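Local atomic coordinates of carbohydrate esterase family 2 (CE2) (Chaetomium olivicolor, PDB entry 4XVH), a protein that probably removes acetyl groups from plant cell-wall polysaccharides such as xylan, joining an SGNH-type esterase domain to a beta-sandwich carbohydrate-binding domain. Residues A[123-133]-A[301-312]; A[248-256]-A[319-327]. All blocks are in the same frame, centred on the assembly; numbering follows the deposited sequence.

Contact 1: residues A[123-133]-A[301-312]; sequences YGLDGTFPCTN and VGCDYHPNAATH
The rings of Tyr123 and His306 lie face to face, planes 30° apart, with Tyr123 CD1 3.2 Å above the centre of the imidazole. CG anti to the backbone N (chi1 -174°) carries the Tyr123 ring across to the 301-312 loop, where its hydroxyl donates a 2.6 Å bond to Asp304 OD2. That oxygen is met on its anti side, 27° out of the carboxylate plane, and also accepts from a water held by Asn133 N. Weak bonds from ND1 to Cys303 O and Asp304 O, and a bond between NE2 and Ser118 OG, hold the rotation of the His306 ring. Ser118 lies in the Gly-Asp-Ser of the GDSL-type motif, and with His306, which comes late in the domain, it is consistent with the catalytic serine and histidine of SGNH hydrolases; both line the pocket that holds a polyethylene glycol chain here. The Cys131-Cys303 disulfide (SG to SG 2.1 Å) ties the two loops covalently. Beside it, Gly124 O accepts from Cys303 N at 3.2 Å and from Gly127 N, the two donors reaching opposite faces of its plane. Phe129 lays CE2 over one face of the Tyr305 ring, offset toward the rim, in an oblique pair; its CB packs alongside Val301 CG2 at 3.8 Å. Against the start of helix 309-327, Leu125 spreads its methyls, CD1 reaching His312 CD2 at 3.4 Å and CD2 resting on Ala309 CB. A water joins Tyr123 O, Pro307 O and His312 NE2.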
ATOM      1  N   TYR A 123      -4.168  -7.387   2.282  1.00 15.42           N
ATOM      2  CA  TYR A 123      -4.204  -8.790   2.726  1.00 17.03           C
ATOM      3  C   TYR A 123      -5.626  -9.337   2.748  1.00 17.80           C
ATOM      4  O   TYR A 123      -6.496  -8.748   3.400  1.00 17.26           O
ATOM      5  CB  TYR A 123      -3.587  -8.858   4.135  1.00 17.70           C
ATOM      6  CG  TYR A 123      -3.395 -10.230   4.740  1.00 18.42           C
ATOM      7  CD1 TYR A 123      -4.486 -10.954   5.232  1.00 18.43           C
ATOM      8  CD2 TYR A 123      -2.119 -10.785   4.853  1.00 18.28           C
ATOM      9  CE1 TYR A 123      -4.322 -12.196   5.796  1.00 21.18           C
ATOM     10  CE2 TYR A 123      -1.930 -12.038   5.431  1.00 21.02           C
ATOM     11  CZ  TYR A 123      -3.039 -12.742   5.897  1.00 22.71           C
ATOM     12  OH  TYR A 123      -2.890 -13.989   6.460  1.00 23.41           O
ATOM     13  N   GLY A 124      -5.880 -10.466   2.084  1.00 13.91           N
ATOM     14  CA  GLY A 124      -7.158 -11.155   2.285  1.00 14.82           C
ATOM     15  C   GLY A 124      -8.406 -10.443   1.777  1.00 17.27           C
ATOM     16  O   GLY A 124      -9.533 -10.916   1.993  1.00 17.93           O
ATOM     17  N   LEU A 125      -8.202  -9.328   1.063  1.00 16.11           N
ATOM     18  CA  LEU A 125      -9.305  -8.419   0.723  1.00 15.84           C
ATOM     19  C   LEU A 125     -10.389  -9.112  -0.127  1.00 17.49           C
ATOM     20  O   LEU A 125     -11.588  -8.946   0.118  1.00 17.10           O
ATOM     21  CB  LEU A 125      -8.742  -7.184  -0.000  1.00 13.29           C
ATOM     22  CG  LEU A 125      -9.646  -5.958  -0.170  1.00 12.99           C
ATOM     23  CD1 LEU A 125      -8.773  -4.695  -0.408  1.00 11.58           C
ATOM     24  CD2 LEU A 125     -10.682  -6.138  -1.318  1.00 17.26           C
ATOM     25  N   ASP A 126      -9.963  -9.891  -1.122  1.00 18.37           N
ATOM     26  CA  ASP A 126     -10.914 -10.556  -2.013  1.00 19.92           C
ATOM     27  C   ASP A 126     -11.400 -11.866  -1.412  1.00 20.59           C
ATOM     28  O   ASP A 126     -12.179 -12.584  -2.049  1.00 20.48           O
ATOM     29  CB  ASP A 126     -10.276 -10.854  -3.389  1.00 22.43           C
ATOM     30  CG  ASP A 126     -10.164  -9.616  -4.290  1.00 24.49           C
ATOM     31  OD1 ASP A 126     -10.322  -8.494  -3.814  1.00 23.01           O
ATOM     32  OD2 ASP A 126      -9.890  -9.769  -5.503  1.00 26.85           O
ATOM     33  N   GLY A 127     -10.891 -12.232  -0.235  1.00 19.01           N
ATOM     34  CA  GLY A 127     -11.201 -13.557   0.288  1.00 22.73           C
ATOM     35  C   GLY A 127     -12.553 -13.571   0.990  1.00 26.73           C
ATOM     36  O   GLY A 127     -13.007 -12.549   1.484  1.00 28.89           O
ATOM     37  N   THR A 128     -13.205 -14.728   1.007  1.00 28.80           N
ATOM     38  CA  THR A 128     -14.426 -14.921   1.774  1.00 30.58           C
ATOM     39  C   THR A 128     -14.036 -15.625   3.073  1.00 30.37           C
ATOM     40  O   THR A 128     -13.523 -16.739   3.011  1.00 29.75           O
ATOM     41  CB  THR A 128     -15.449 -15.801   1.010  1.00 52.73           C
ATOM     42  OG1 THR A 128     -15.639 -15.309  -0.326  1.00 51.67           O
ATOM     43  CG2 THR A 128     -16.785 -15.860   1.753  1.00 54.40           C
ATOM     44  N   PHE A 129     -14.226 -14.999   4.232  1.00 29.92           N
ATOM     45  CA  PHE A 129     -13.860 -15.687   5.477  1.00 29.81           C
ATOM     46  C   PHE A 129     -14.707 -16.955   5.621  1.00 29.76           C
ATOM     47  O   PHE A 129     -15.881 -16.932   5.306  1.00 30.93           O
ATOM     48  CB  PHE A 129     -14.042 -14.782   6.699  1.00 29.22           C
ATOM     49  CG  PHE A 129     -13.577 -15.409   7.987  1.00 29.15           C
ATOM     50  CD1 PHE A 129     -14.417 -16.232   8.717  1.00 30.41           C
ATOM     51  CD2 PHE A 129     -12.295 -15.174   8.458  1.00 28.51           C
ATOM     52  CE1 PHE A 129     -13.988 -16.810   9.886  1.00 31.56           C
ATOM     53  CE2 PHE A 129     -11.859 -15.752   9.628  1.00 29.52           C
ATOM     54  CZ  PHE A 129     -12.706 -16.572  10.342  1.00 30.96           C
ATOM     55  N   PRO A 130     -14.104 -18.072   6.061  1.00 28.66           N
ATOM     56  CA  PRO A 130     -12.686 -18.262   6.384  1.00 28.24           C
ATOM     57  C   PRO A 130     -11.888 -18.639   5.132  1.00 27.86           C
ATOM     58  O   PRO A 130     -12.421 -19.380   4.305  1.00 28.91           O
ATOM     59  CB  PRO A 130     -12.710 -19.422   7.393  1.00 27.81           C
ATOM     60  CG  PRO A 130     -13.889 -20.218   6.981  1.00 29.53           C
ATOM     61  CD  PRO A 130     -14.918 -19.213   6.511  1.00 30.65           C
ATOM     62  N   CYS A 131     -10.657 -18.153   5.000  1.00 23.89           N
ATOM     63  CA  CYS A 131      -9.845 -18.465   3.830  1.00 26.75           C
ATOM     64  C   CYS A 131      -8.366 -18.287   4.138  1.00 24.86           C
ATOM     65  O   CYS A 131      -7.995 -17.512   5.031  1.00 22.65           O
ATOM     66  CB  CYS A 131     -10.246 -17.593   2.628  1.00 26.02           C
ATOM     67  SG  CYS A 131     -10.316 -15.784   3.003  1.00 26.42           S
ATOM     68  N   THR A 132      -7.523 -19.026   3.414  1.00 24.17           N
ATOM     69  CA  THR A 132      -6.078 -18.807   3.481  1.00 24.21           C
ATOM     70  C   THR A 132      -5.657 -17.708   2.512  1.00 22.10           C
ATOM     71  O   THR A 132      -5.993 -17.740   1.327  1.00 20.85           O
ATOM     72  CB  THR A 132      -5.312 -20.112   3.180  1.00 26.46           C
ATOM     73  OG1 THR A 132      -5.594 -21.046   4.229  1.00 27.14           O
ATOM     74  CG2 THR A 132      -3.827 -19.859   3.127  1.00 25.62           C
ATOM     75  N   ASN A 133      -4.956 -16.710   3.029  1.00 19.66           N
ATOM     76  CA  ASN A 133      -4.492 -15.613   2.186  1.00 20.91           C
ATOM     77  C   ASN A 133      -3.560 -16.140   1.118  1.00 21.13           C
ATOM     78  O   ASN A 133      -2.794 -17.078   1.366  1.00 19.77           O
ATOM     79  CB  ASN A 133      -3.765 -14.551   3.000  1.00 21.07           C
ATOM     80  CG  ASN A 133      -3.481 -13.295   2.184  1.00 21.62           C
ATOM     81  OD1 ASN A 133      -4.388 -12.728   1.547  1.00 20.60           O
ATOM     82  ND2 ASN A 133      -2.230 -12.850   2.198  1.00 20.79           N
ATOM     83  N   VAL A 301     -15.766 -10.085   7.008  1.00 19.13           N
ATOM     84  CA  VAL A 301     -14.337  -9.868   6.874  1.00 17.55           C
ATOM     85  C   VAL A 301     -13.740 -10.757   5.780  1.00 18.50           C
ATOM     86  O   VAL A 301     -14.393 -11.708   5.327  1.00 19.07           O
ATOM     87  CB  VAL A 301     -13.600 -10.133   8.226  1.00 21.85           C
ATOM     88  CG1 VAL A 301     -13.997  -9.121   9.279  1.00 17.77           C
ATOM     89  CG2 VAL A 301     -13.899 -11.574   8.725  1.00 21.73           C
ATOM     90  N   GLY A 302     -12.500 -10.459   5.393  1.00 17.26           N
ATOM     91  CA  GLY A 302     -11.768 -11.287   4.452  1.00 20.16           C
ATOM     92  C   GLY A 302     -10.903 -12.279   5.217  1.00 20.32           C
ATOM     93  O   GLY A 302     -11.209 -12.585   6.375  1.00 20.45           O
ATOM     94  N   CYS A 303      -9.834 -12.777   4.592  1.00 19.72           N
ATOM     95  CA  CYS A 303      -9.039 -13.848   5.224  1.00 20.29           C
ATOM     96  C   CYS A 303      -8.452 -13.339   6.528  1.00 19.80           C
ATOM     97  O   CYS A 303      -7.944 -12.207   6.589  1.00 18.02           O
ATOM     98  CB  CYS A 303      -7.910 -14.328   4.309  1.00 17.46           C
ATOM     99  SG  CYS A 303      -8.508 -14.783   2.693  1.00 23.08           S
ATOM    100  N   ASP A 304      -8.506 -14.186   7.560  1.00 21.17           N
ATOM    101  CA  ASP A 304      -7.838 -13.889   8.838  1.00 21.21           C
ATOM    102  C   ASP A 304      -8.335 -12.571   9.427  1.00 19.47           C
ATOM    103  O   ASP A 304      -7.550 -11.763   9.945  1.00 18.74           O
ATOM    104  CB  ASP A 304      -6.313 -13.883   8.637  1.00 20.92           C
ATOM    105  CG  ASP A 304      -5.783 -15.264   8.233  1.00 22.17           C
ATOM    106  OD1 ASP A 304      -6.208 -16.254   8.874  1.00 22.61           O
ATOM    107  OD2 ASP A 304      -4.974 -15.361   7.273  1.00 21.34           O
ATOM    108  N   TYR A 305      -9.653 -12.361   9.333  1.00 19.42           N
ATOM    109  CA  TYR A 305     -10.316 -11.159   9.865  1.00 20.03           C
ATOM    110  C   TYR A 305      -9.822  -9.831   9.307  1.00 19.77           C
ATOM    111  O   TYR A 305      -9.958  -8.795   9.978  1.00 20.12           O
ATOM    112  CB  TYR A 305     -10.214 -11.131  11.399  1.00 21.55           C
ATOM    113  CG  TYR A 305     -10.707 -12.422  11.996  1.00 25.57           C
ATOM    114  CD1 TYR A 305     -12.057 -12.629  12.224  1.00 27.88           C
ATOM    115  CD2 TYR A 305      -9.830 -13.465  12.276  1.00 26.87           C
ATOM    116  CE1 TYR A 305     -12.518 -13.831  12.742  1.00 29.33           C
ATOM    117  CE2 TYR A 305     -10.290 -14.664  12.796  1.00 28.93           C
ATOM    118  CZ  TYR A 305     -11.635 -14.833  13.018  1.00 30.72           C
ATOM    119  OH  TYR A 305     -12.108 -16.021  13.528  1.00 33.23           O
ATOM    120  N   HIS A 306      -9.279  -9.826   8.089  1.00 18.81           N
ATOM    121  CA  HIS A 306      -8.859  -8.547   7.509  1.00 17.47           C
ATOM    122  C   HIS A 306     -10.038  -7.852   6.860  1.00 18.52           C
ATOM    123  O   HIS A 306     -11.053  -8.488   6.568  1.00 18.13           O
ATOM    124  CB  HIS A 306      -7.710  -8.725   6.506  1.00 17.51           C
ATOM    125  CG  HIS A 306      -6.392  -8.911   7.180  1.00 18.66           C
ATOM    126  ND1 HIS A 306      -6.120 -10.020   7.948  1.00 18.78           N
ATOM    127  CD2 HIS A 306      -5.317  -8.088   7.299  1.00 17.85           C
ATOM    128  CE1 HIS A 306      -4.902  -9.906   8.456  1.00 20.05           C
ATOM    129  NE2 HIS A 306      -4.404  -8.735   8.087  1.00 18.66           N
ATOM    130  N   PRO A 307      -9.929  -6.522   6.682  1.00 18.42           N
ATOM    131  CA  PRO A 307     -11.073  -5.807   6.096  1.00 16.83           C
ATOM    132  C   PRO A 307     -11.410  -6.283   4.674  1.00 16.22           C
ATOM    133  O   PRO A 307     -10.508  -6.565   3.860  1.00 15.72           O
ATOM    134  CB  PRO A 307     -10.609  -4.339   6.110  1.00 15.40           C
ATOM    135  CG  PRO A 307      -9.619  -4.264   7.316  1.00 13.61           C
ATOM    136  CD  PRO A 307      -8.895  -5.596   7.214  1.00 17.32           C
ATOM    137  N   ASN A 308     -12.703  -6.393   4.390  1.00 16.03           N
ATOM    138  CA  ASN A 308     -13.143  -6.782   3.051  1.00 16.14           C
ATOM    139  C   ASN A 308     -13.307  -5.545   2.171  1.00 17.34           C
ATOM    140  O   ASN A 308     -12.922  -4.455   2.570  1.00 14.07           O
ATOM    141  CB  ASN A 308     -14.441  -7.601   3.110  1.00 17.42           C
ATOM    142  CG  ASN A 308     -15.613  -6.837   3.695  1.00 18.77           C
ATOM    143  OD1 ASN A 308     -15.578  -5.613   3.860  1.00 18.77           O
ATOM    144  ND2 ASN A 308     -16.700  -7.570   3.965  1.00 20.27           N
ATOM    145  N   ALA A 309     -13.817  -5.727   0.958  1.00 18.33           N
ATOM    146  CA  ALA A 309     -13.860  -4.619  -0.007  1.00 17.88           C
ATOM    147  C   ALA A 309     -14.745  -3.478   0.510  1.00 17.77           C
ATOM    148  O   ALA A 309     -14.393  -2.300   0.387  1.00 14.40           O
ATOM    149  CB  ALA A 309     -14.370  -5.141  -1.390  1.00 15.38           C
ATOM    150  N   ALA A 310     -15.903  -3.821   1.087  1.00 17.39           N
ATOM    151  CA  ALA A 310     -16.816  -2.799   1.581  1.00 17.38           C
ATOM    152  C   ALA A 310     -16.186  -1.963   2.685  1.00 18.04           C
ATOM    153  O   ALA A 310     -16.347  -0.732   2.734  1.00 16.80           O
ATOM    154  CB  ALA A 310     -18.155  -3.438   2.089  1.00 19.56           C
ATOM    155  N   THR A 311     -15.491  -2.623   3.595  1.00 18.57           N
ATOM    156  CA  THR A 311     -14.862  -1.905   4.702  1.00 17.62           C
ATOM    157  C   THR A 311     -13.760  -0.977   4.197  1.00 17.14           C
ATOM    158  O   THR A 311     -13.644   0.173   4.642  1.00 14.94           O
ATOM    159  CB  THR A 311     -14.302  -2.901   5.757  1.00 20.06           C
ATOM    160  OG1 THR A 311     -15.399  -3.665   6.297  1.00 18.56           O
ATOM    161  CG2 THR A 311     -13.604  -2.165   6.905  1.00 18.29           C
ATOM    162  N   HIS A 312     -12.954  -1.465   3.253  1.00 16.42           N
ATOM    163  CA  HIS A 312     -11.955  -0.598   2.643  1.00 14.38           C
ATOM    164  C   HIS A 312     -12.620   0.581   1.908  1.00 14.58           C
ATOM    165  O   HIS A 312     -12.155   1.693   1.996  1.00 15.51           O
ATOM    166  CB  HIS A 312     -11.096  -1.395   1.652  1.00 12.62           C
ATOM    167  CG  HIS A 312      -9.950  -2.119   2.283  1.00 13.78           C
ATOM    168  ND1 HIS A 312      -8.802  -1.471   2.706  1.00 13.94           N
ATOM    169  CD2 HIS A 312      -9.755  -3.440   2.543  1.00 13.77           C
ATOM    170  CE1 HIS A 312      -7.946  -2.359   3.180  1.00 15.18           C
ATOM    171  NE2 HIS A 312      -8.506  -3.565   3.113  1.00 14.52           N
TER
HETATM  172  O   HOH W   1      -7.804  -6.219   3.855  1.00 20.15           O
HETATM  173  O   HOH W   2     -14.542  -8.306  -0.197  1.00 24.80           O
HETATM  174  O   HOH W   3      -9.454 -16.828   7.323  1.00 14.83           O
HETATM  175  O   HOH W   4      -4.163 -17.301   5.910  1.00 18.73           O

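Contact 2: residues A[248-256]-A[319-327]; sequences RAHFFLLNS and LAKAIAAAL
Strand 250-254 and helix segment 319-327 run nearly antiparallel, their axes at 152° and 9.8 Å apart at closest approach. The nearest backbone pairs, His250 with Ala326 and Phe252 with Ile323, each have CA atoms 7.6 Å apart, a spacing bridged mainly by side chains, with the Phe252 ring reaching the helix backbone. Alternation along the strand directs His250, Phe252 and Leu254 toward the helix.

Phe252 is the central element. Its CG is anti to the carbonyl carbon (chi1 -63°), and the ring reaches in between successive turns of the helix. Ile323 CG1 stands 3.8 Å from the ring centroid and only 4° off the normal, a CH-pi contact squarely over one face. At the ring's outer edge CZ meets Ala326 CB at 3.5 Å, the methyl lying in the ring plane, and Leu327 CD1 comes near the same edge at 3.8 Å. The small alanine lets the ring tip come close to the helix backbone, with CZ 3.6 Å from Ile323 CA. Leu319 CD1 closes the near end, 4.2 Å from Phe252 CB, and also touches Leu254 CD1. At the far end the His250 and Leu327 side chains pass alongside one another, heading opposite ways, Leu327 CD1 lying 4.0 Å from His250 CB. The imidazole has its polar partner on the next strand, where ND1 bonds to His290 NE2.

In the parallel sheet of the esterase domain, strand 250-254 runs between strands 207-211 and 289-292. The latter brings His290 to stack on Phe252 and Val292 against Phe252 and Leu254. Phe251 and Leu253, pointing the other way, meet helices 228-243 and 270-285, so this strand is packed between helix layers in the three-layered alpha/beta/alpha manner of SGNH hydrolases.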
ATOM      1  N   ARG A 248       6.953  19.610   3.656  1.00 26.26           N
ATOM      2  CA  ARG A 248       5.677  20.301   3.474  1.00 27.53           C
ATOM      3  C   ARG A 248       4.487  19.332   3.482  1.00 23.06           C
ATOM      4  O   ARG A 248       3.353  19.750   3.353  1.00 22.68           O
ATOM      5  CB  ARG A 248       5.673  21.082   2.158  1.00 31.58           C
ATOM      6  CG  ARG A 248       6.692  22.233   2.063  1.00 38.36           C
ATOM      7  CD  ARG A 248       6.785  22.762   0.611  1.00 42.79           C
ATOM      8  NE  ARG A 248       7.321  21.766  -0.334  1.00 45.62           N
ATOM      9  CZ  ARG A 248       6.593  21.000  -1.158  1.00 46.69           C
ATOM     10  NH1 ARG A 248       5.260  21.087  -1.181  1.00 47.38           N
ATOM     11  NH2 ARG A 248       7.204  20.132  -1.965  1.00 45.79           N
ATOM     12  N   ALA A 249       4.725  18.035   3.593  1.00 21.00           N
ATOM     13  CA  ALA A 249       3.590  17.108   3.476  1.00 20.69           C
ATOM     14  C   ALA A 249       2.669  17.197   4.682  1.00 21.99           C
ATOM     15  O   ALA A 249       3.137  17.456   5.797  1.00 22.73           O
ATOM     16  CB  ALA A 249       4.085  15.667   3.325  1.00 19.52           C
ATOM     17  N   HIS A 250       1.374  16.954   4.473  1.00 21.52           N
ATOM     18  CA  HIS A 250       0.476  16.701   5.593  1.00 22.40           C
ATOM     19  C   HIS A 250       0.459  15.209   5.908  1.00 22.07           C
ATOM     20  O   HIS A 250       0.551  14.375   5.002  1.00 16.39           O
ATOM     21  CB  HIS A 250      -0.937  17.193   5.295  1.00 21.70           C
ATOM     22  CG  HIS A 250      -1.065  18.683   5.378  1.00 23.95           C
ATOM     23  ND1 HIS A 250      -1.873  19.313   6.296  1.00 23.92           N
ATOM     24  CD2 HIS A 250      -0.462  19.668   4.670  1.00 25.43           C
ATOM     25  CE1 HIS A 250      -1.756  20.626   6.161  1.00 26.22           C
ATOM     26  NE2 HIS A 250      -0.921  20.866   5.167  1.00 26.38           N
ATOM     27  N   PHE A 251       0.343  14.878   7.195  1.00 17.54           N
ATOM     28  CA  PHE A 251       0.372  13.477   7.608  1.00 17.33           C
ATOM     29  C   PHE A 251      -0.987  13.053   8.166  1.00 17.70           C
ATOM     30  O   PHE A 251      -1.612  13.791   8.961  1.00 19.18           O
ATOM     31  CB  PHE A 251       1.496  13.262   8.648  1.00 18.50           C
ATOM     32  CG  PHE A 251       2.874  13.375   8.050  1.00 19.11           C
ATOM     33  CD1 PHE A 251       3.392  14.620   7.724  1.00 20.29           C
ATOM     34  CD2 PHE A 251       3.604  12.227   7.740  1.00 18.78           C
ATOM     35  CE1 PHE A 251       4.639  14.750   7.154  1.00 21.89           C
ATOM     36  CE2 PHE A 251       4.849  12.319   7.165  1.00 19.92           C
ATOM     37  CZ  PHE A 251       5.376  13.590   6.854  1.00 21.59           C
ATOM     38  N   PHE A 252      -1.421  11.861   7.761  1.00 17.13           N
ATOM     39  CA  PHE A 252      -2.717  11.309   8.118  1.00 16.59           C
ATOM     40  C   PHE A 252      -2.499   9.996   8.854  1.00 16.88           C
ATOM     41  O   PHE A 252      -2.117   8.978   8.254  1.00 17.65           O
ATOM     42  CB  PHE A 252      -3.579  11.160   6.852  1.00 16.31           C
ATOM     43  CG  PHE A 252      -3.851  12.498   6.208  1.00 16.69           C
ATOM     44  CD1 PHE A 252      -2.924  13.050   5.319  1.00 16.27           C
ATOM     45  CD2 PHE A 252      -4.927  13.279   6.615  1.00 17.26           C
ATOM     46  CE1 PHE A 252      -3.105  14.323   4.781  1.00 16.29           C
ATOM     47  CE2 PHE A 252      -5.116  14.585   6.053  1.00 17.20           C
ATOM     48  CZ  PHE A 252      -4.202  15.080   5.136  1.00 17.49           C
ATOM     49  N   LEU A 253      -2.730  10.045  10.164  1.00 17.12           N
ATOM     50  CA  LEU A 253      -2.444   8.941  11.078  1.00 17.32           C
ATOM     51  C   LEU A 253      -3.727   8.221  11.473  1.00 18.12           C
ATOM     52  O   LEU A 253      -4.618   8.798  12.101  1.00 19.19           O
ATOM     53  CB  LEU A 253      -1.717   9.465  12.325  1.00 17.09           C
ATOM     54  CG  LEU A 253      -0.521  10.392  12.068  1.00 17.58           C
ATOM     55  CD1 LEU A 253       0.245  10.733  13.372  1.00 22.55           C
ATOM     56  CD2 LEU A 253       0.461   9.850  11.051  1.00 16.88           C
ATOM     57  N   LEU A 254      -3.835   6.966  11.086  1.00 17.35           N
ATOM     58  CA  LEU A 254      -5.084   6.224  11.280  1.00 17.54           C
ATOM     59  C   LEU A 254      -4.985   5.207  12.403  1.00 17.71           C
ATOM     60  O   LEU A 254      -3.954   4.579  12.589  1.00 16.66           O
ATOM     61  CB  LEU A 254      -5.484   5.467  10.003  1.00 17.13           C
ATOM     62  CG  LEU A 254      -6.145   6.206   8.834  1.00 17.42           C
ATOM     63  CD1 LEU A 254      -5.193   7.187   8.146  1.00 17.34           C
ATOM     64  CD2 LEU A 254      -6.710   5.149   7.816  1.00 23.28           C
ATOM     65  N   ASN A 255      -6.086   5.009  13.117  1.00 18.35           N
ATOM     66  CA  ASN A 255      -6.156   3.906  14.031  1.00 17.93           C
ATOM     67  C   ASN A 255      -6.690   2.675  13.268  1.00 18.96           C
ATOM     68  O   ASN A 255      -7.010   2.735  12.064  1.00 17.36           O
ATOM     69  CB  ASN A 255      -7.028   4.266  15.243  1.00 20.02           C
ATOM     70  CG  ASN A 255      -8.392   4.754  14.845  1.00 19.36           C
ATOM     71  OD1 ASN A 255      -8.764   4.645  13.690  1.00 19.61           O
ATOM     72  ND2 ASN A 255      -9.153   5.292  15.807  1.00 19.86           N
ATOM     73  N   SER A 256      -6.797   1.567  13.964  1.00 19.09           N
ATOM     74  CA  SER A 256      -6.974   0.277  13.297  1.00 17.94           C
ATOM     75  C   SER A 256      -8.405  -0.245  13.308  1.00 18.81           C
ATOM     76  O   SER A 256      -9.002  -0.386  14.376  1.00 18.60           O
ATOM     77  CB  SER A 256      -6.089  -0.763  13.972  1.00 17.20           C
ATOM     78  OG  SER A 256      -6.397  -2.031  13.451  1.00 16.50           O
ATOM     79  N   LEU A 319     -11.127   8.869   4.180  1.00 16.23           N
ATOM     80  CA  LEU A 319      -9.766   9.376   4.064  1.00 14.56           C
ATOM     81  C   LEU A 319      -9.639  10.371   2.916  1.00 14.74           C
ATOM     82  O   LEU A 319      -8.964  11.408   3.047  1.00 16.01           O
ATOM     83  CB  LEU A 319      -8.791   8.205   3.893  1.00 13.74           C
ATOM     84  CG  LEU A 319      -7.333   8.587   3.676  1.00 14.31           C
ATOM     85  CD1 LEU A 319      -6.802   9.406   4.871  1.00 14.18           C
ATOM     86  CD2 LEU A 319      -6.499   7.289   3.392  1.00 12.82           C
ATOM     87  N   ALA A 320     -10.305  10.093   1.799  1.00 14.39           N
ATOM     88  CA  ALA A 320     -10.286  11.051   0.705  1.00 14.94           C
ATOM     89  C   ALA A 320     -10.787  12.431   1.167  1.00 16.14           C
ATOM     90  O   ALA A 320     -10.172  13.469   0.860  1.00 17.15           O
ATOM     91  CB  ALA A 320     -11.123  10.546  -0.463  1.00 16.10           C
ATOM     92  N   LYS A 321     -11.903  12.460   1.901  1.00 16.41           N
ATOM     93  CA  LYS A 321     -12.436  13.744   2.358  1.00 16.68           C
ATOM     94  C   LYS A 321     -11.477  14.443   3.343  1.00 18.71           C
ATOM     95  O   LYS A 321     -11.345  15.666   3.344  1.00 18.39           O
ATOM     96  CB  LYS A 321     -13.807  13.569   3.040  1.00 22.60           C
ATOM     97  CG  LYS A 321     -14.955  13.096   2.134  1.00 23.88           C
ATOM     98  CD  LYS A 321     -16.247  13.178   2.932  1.00 26.20           C
ATOM     99  CE  LYS A 321     -17.377  12.387   2.327  1.00 26.01           C
ATOM    100  NZ  LYS A 321     -18.478  12.208   3.370  1.00 25.24           N
ATOM    101  N   ALA A 322     -10.858  13.663   4.215  1.00 18.61           N
ATOM    102  CA  ALA A 322      -9.972  14.232   5.234  1.00 18.75           C
ATOM    103  C   ALA A 322      -8.726  14.853   4.597  1.00 18.93           C
ATOM    104  O   ALA A 322      -8.251  15.885   5.047  1.00 20.02           O
ATOM    105  CB  ALA A 322      -9.577  13.167   6.221  1.00 18.65           C
ATOM    106  N   ILE A 323      -8.166  14.187   3.589  1.00 16.88           N
ATOM    107  CA  ILE A 323      -7.001  14.701   2.896  1.00 15.71           C
ATOM    108  C   ILE A 323      -7.428  15.949   2.139  1.00 16.51           C
ATOM    109  O   ILE A 323      -6.745  17.003   2.198  1.00 17.40           O
ATOM    110  CB  ILE A 323      -6.401  13.650   1.920  1.00 15.84           C
ATOM    111  CG1 ILE A 323      -5.860  12.441   2.712  1.00 14.21           C
ATOM    112  CG2 ILE A 323      -5.348  14.298   1.034  1.00 17.36           C
ATOM    113  CD1 ILE A 323      -5.332  11.267   1.843  1.00 13.45           C
ATOM    114  N   ALA A 324      -8.563  15.838   1.442  1.00 16.60           N
ATOM    115  CA  ALA A 324      -9.075  16.969   0.659  1.00 17.49           C
ATOM    116  C   ALA A 324      -9.264  18.178   1.563  1.00 19.77           C
ATOM    117  O   ALA A 324      -8.902  19.305   1.179  1.00 20.51           O
ATOM    118  CB  ALA A 324     -10.426  16.622  -0.067  1.00 17.65           C
ATOM    119  N   ALA A 325      -9.856  17.960   2.740  1.00 19.93           N
ATOM    120  CA  ALA A 325     -10.151  19.083   3.647  1.00 21.51           C
ATOM    121  C   ALA A 325      -8.855  19.737   4.096  1.00 22.29           C
ATOM    122  O   ALA A 325      -8.728  20.967   4.143  1.00 23.00           O
ATOM    123  CB  ALA A 325     -10.930  18.606   4.854  1.00 22.90           C
ATOM    124  N   ALA A 326      -7.889  18.892   4.448  1.00 21.56           N
ATOM    125  CA  ALA A 326      -6.603  19.376   4.928  1.00 22.79           C
ATOM    126  C   ALA A 326      -5.850  20.153   3.855  1.00 24.43           C
ATOM    127  O   ALA A 326      -5.166  21.133   4.164  1.00 24.22           O
ATOM    128  CB  ALA A 326      -5.737  18.203   5.427  1.00 20.39           C
ATOM    129  N   LEU A 327      -5.964  19.712   2.602  1.00 24.41           N
ATOM    130  CA  LEU A 327      -5.116  20.255   1.523  1.00 24.51           C
ATOM    131  C   LEU A 327      -5.821  21.321   0.684  1.00 25.05           C
ATOM    132  O   LEU A 327      -5.203  21.937  -0.177  1.00 25.74           O
ATOM    133  CB  LEU A 327      -4.640  19.129   0.610  1.00 25.04           C
ATOM    134  CG  LEU A 327      -3.430  18.339   1.150  1.00 27.04           C
ATOM    135  CD1 LEU A 327      -3.719  17.720   2.473  1.00 27.45           C
ATOM    136  CD2 LEU A 327      -3.114  17.246   0.253  1.00 27.61           C
TER

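Overall arrangement
Both contacts use helix 309-327: contact 1 takes in its first turn and the loop leading into it, contact 2 its last turns. Their centres are 25 Å apart and their nearest atoms about 7 Å, without touching. Along the chain the segments alternate, 123-133, 248-256, 301-312 and 319-327, so the two connections cross. Contact 1 joins loops beside the ligand pocket, whereas contact 2 lies in the layer between the parallel sheet and the helix, with Leu254 about 14 Å from the bound polyethylene glycol. One helix thus runs from the likely catalytic histidine's loop to the packed body of the esterase domain.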